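Local coordinates for protein 3-deoxy-manno-octulosonate cytidylyltransferase (Escherichia coli, PDB 1H7E) that catalyses the transfer of CMP from CTP to the eight-carbon sugar KDO, probably activating it for incorporation into bacterial lipopolysaccharide, at residues H32-A37 with V46-D51. Sequence-based numbering, arbitrary orientation.
Sequences HVYERA and VWVATD
Tyr34 reaches from the helix 32-37 to the strand 46-50 and meets two valines of that strand with different parts of its ring. Over one face the contact is CH-pi: Val46 CG1 lies 4.1 Å from the centroid of the Tyr34 ring, 23° off the ring normal and displaced toward the rim. Val48 instead comes in near the ring plane, its CG2 touching Tyr34 CD2 at the edge, 3.7 Å away. The phenol leaves the flank of the helix for the strand because its chi1 of -163° sets CG opposite the backbone N.

The aliphatic packing continues at Ala37, one turn further along the helix, whose CB points at the strand and sits 3.7 Å from Val46 CG1. That methyl is therefore shared between Ala37 and the phenol face, while Val46 CG2 lies beside the backbone of Ala37.

Among the polar groups, Tyr34 OH stands 3.0 Å from Val46 O, and the same hydroxyl is hydrogen-bonded to Lys65 N, at the start of the neighbouring strand 65-68. Phe62 adds an edge-to-face ring contact to Tyr34. A leucine here lacks both hydroxyl and ring face, so Lys65 N is likely to be left without that partner and a gap to open over Val46 CG1.

The axes of the short segments 32-37 and 46-50 run nearly antiparallel, at 154°, and approach to 9.2 Å, the spacing of a helix laid on a sheet. Ala37 packs on Ile5 and Val46 on Ile7 of strand 3-8, parallel to strand 45-50. Helix 29-38 thus forms the crossover between these two strands, a beta-alpha-beta unit at the N-terminal end of the Rossmann-like GT-A nucleotidyltransferase fold.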
loop_
_atom_site.group_PDB
_atom_site.type_symbol
_atom_site.label_atom_id
_atom_site.label_comp_id
_atom_site.label_asym_id
_atom_site.label_seq_id
_atom_site.Cartn_x
_atom_site.Cartn_y
_atom_site.Cartn_z
ATOM N N HIS A 32 -32.629 10.768 8.069
ATOM C CA HIS A 32 -32.576 9.461 7.404
ATOM C C HIS A 32 -31.367 8.665 7.880
ATOM O O HIS A 32 -31.462 7.451 8.126
ATOM C CB HIS A 32 -32.489 9.629 5.882
ATOM C CG HIS A 32 -33.765 10.077 5.252
ATOM N ND1 HIS A 32 -34.833 9.226 5.051
ATOM C CD2 HIS A 32 -34.153 11.289 4.790
ATOM C CE1 HIS A 32 -35.824 9.898 4.490
ATOM N NE2 HIS A 32 -35.436 11.149 4.320
ATOM N N VAL A 33 -30.231 9.355 8.015
ATOM C CA VAL A 33 -29.013 8.700 8.480
ATOM C C VAL A 33 -29.184 8.256 9.926
ATOM O O VAL A 33 -28.819 7.132 10.298
ATOM C CB VAL A 33 -27.774 9.628 8.361
ATOM C CG1 VAL A 33 -26.523 8.908 8.900
ATOM C CG2 VAL A 33 -27.565 10.025 6.902
ATOM N N TYR A 34 -29.762 9.146 10.733
ATOM C CA TYR A 34 -30.003 8.857 12.141
ATOM C C TYR A 34 -30.923 7.651 12.273
ATOM O O TYR A 34 -30.630 6.727 13.034
ATOM C CB TYR A 34 -30.615 10.086 12.850
ATOM C CG TYR A 34 -30.514 10.031 14.372
ATOM C CD1 TYR A 34 -31.442 9.316 15.134
ATOM C CD2 TYR A 34 -29.459 10.650 15.039
ATOM C CE1 TYR A 34 -31.313 9.212 16.525
ATOM C CE2 TYR A 34 -29.325 10.553 16.426
ATOM C CZ TYR A 34 -30.251 9.833 17.157
ATOM O OH TYR A 34 -30.073 9.723 18.516
ATOM N N GLU A 35 -32.021 7.656 11.517
ATOM C CA GLU A 35 -32.977 6.551 11.561
ATOM C C GLU A 35 -32.358 5.220 11.147
ATOM O O GLU A 35 -32.641 4.195 11.764
ATOM C CB GLU A 35 -34.210 6.860 10.721
ATOM C CG GLU A 35 -34.998 8.059 11.233
ATOM C CD GLU A 35 -36.315 8.259 10.503
ATOM O OE1 GLU A 35 -36.708 7.377 9.713
ATOM O OE2 GLU A 35 -36.969 9.293 10.726
ATOM N N ARG A 36 -31.499 5.217 10.124
ATOM C CA ARG A 36 -30.838 3.962 9.731
ATOM C C ARG A 36 -29.826 3.514 10.778
ATOM O O ARG A 36 -29.714 2.329 11.065
ATOM C CB ARG A 36 -30.191 4.083 8.355
ATOM C CG ARG A 36 -31.196 3.853 7.263
ATOM C CD ARG A 36 -30.951 4.743 6.104
ATOM N NE ARG A 36 -32.057 4.677 5.155
ATOM C CZ ARG A 36 -32.135 3.829 4.132
ATOM N NH1 ARG A 36 -31.168 2.946 3.894
ATOM N NH2 ARG A 36 -33.185 3.885 3.325
ATOM N N ALA A 37 -29.133 4.474 11.393
ATOM C CA ALA A 37 -28.151 4.175 12.440
ATOM C C ALA A 37 -28.817 3.476 13.630
ATOM O O ALA A 37 -28.230 2.569 14.240
ATOM C CB ALA A 37 -27.459 5.463 12.889
ATOM N N VAL A 46 -26.553 6.624 19.594
ATOM C CA VAL A 46 -26.276 7.246 18.321
ATOM C C VAL A 46 -26.254 8.748 18.559
ATOM O O VAL A 46 -27.192 9.316 19.126
ATOM C CB VAL A 46 -27.335 6.883 17.249
ATOM C CG1 VAL A 46 -27.017 7.597 15.938
ATOM C CG2 VAL A 46 -27.353 5.376 17.020
ATOM N N TRP A 47 -25.159 9.379 18.142
ATOM C CA TRP A 47 -24.959 10.822 18.303
ATOM C C TRP A 47 -24.642 11.564 17.017
ATOM O O TRP A 47 -23.932 11.048 16.166
ATOM C CB TRP A 47 -23.762 11.064 19.214
ATOM C CG TRP A 47 -23.970 10.660 20.615
ATOM C CD1 TRP A 47 -23.823 9.406 21.154
ATOM C CD2 TRP A 47 -24.316 11.527 21.695
ATOM N NE1 TRP A 47 -24.048 9.450 22.510
ATOM C CE2 TRP A 47 -24.353 10.740 22.867
ATOM C CE3 TRP A 47 -24.589 12.902 21.784
ATOM C CZ2 TRP A 47 -24.657 11.282 24.122
ATOM C CZ3 TRP A 47 -24.890 13.438 23.024
ATOM C CH2 TRP A 47 -24.919 12.627 24.175
ATOM N N VAL A 48 -25.083 12.814 16.929
ATOM C CA VAL A 48 -24.783 13.676 15.789
ATOM C C VAL A 48 -23.806 14.714 16.347
ATOM O O VAL A 48 -24.092 15.364 17.363
ATOM C CB VAL A 48 -26.034 14.400 15.242
ATOM C CG1 VAL A 48 -25.639 15.398 14.173
ATOM C CG2 VAL A 48 -27.025 13.402 14.677
ATOM N N ALA A 49 -22.627 14.808 15.736
ATOM C CA ALA A 49 -21.590 15.738 16.169
ATOM C C ALA A 49 -21.631 16.910 15.202
ATOM O O ALA A 49 -21.449 16.737 13.994
ATOM C CB ALA A 49 -20.222 15.058 16.143
ATOM N N THR A 50 -21.908 18.102 15.721
ATOM C CA THR A 50 -22.007 19.260 14.860
ATOM C C THR A 50 -21.347 20.483 15.446
ATOM O O THR A 50 -21.002 20.510 16.627
ATOM C CB THR A 50 -23.482 19.576 14.541
ATOM O OG1 THR A 50 -23.551 20.620 13.566
ATOM C CG2 THR A 50 -24.220 20.019 15.776
ATOM N N ASP A 51 -21.124 21.472 14.585
ATOM C CA ASP A 51 -20.517 22.739 14.983
ATOM C C ASP A 51 -21.488 23.903 14.724
ATOM O O ASP A 51 -21.143 25.069 14.946
ATOM C CB ASP A 51 -19.176 22.974 14.250
ATOM C CG ASP A 51 -19.307 22.994 12.718
ATOM O OD1 ASP A 51 -20.395 22.702 12.178
ATOM O OD2 ASP A 51 -18.294 23.302 12.045
#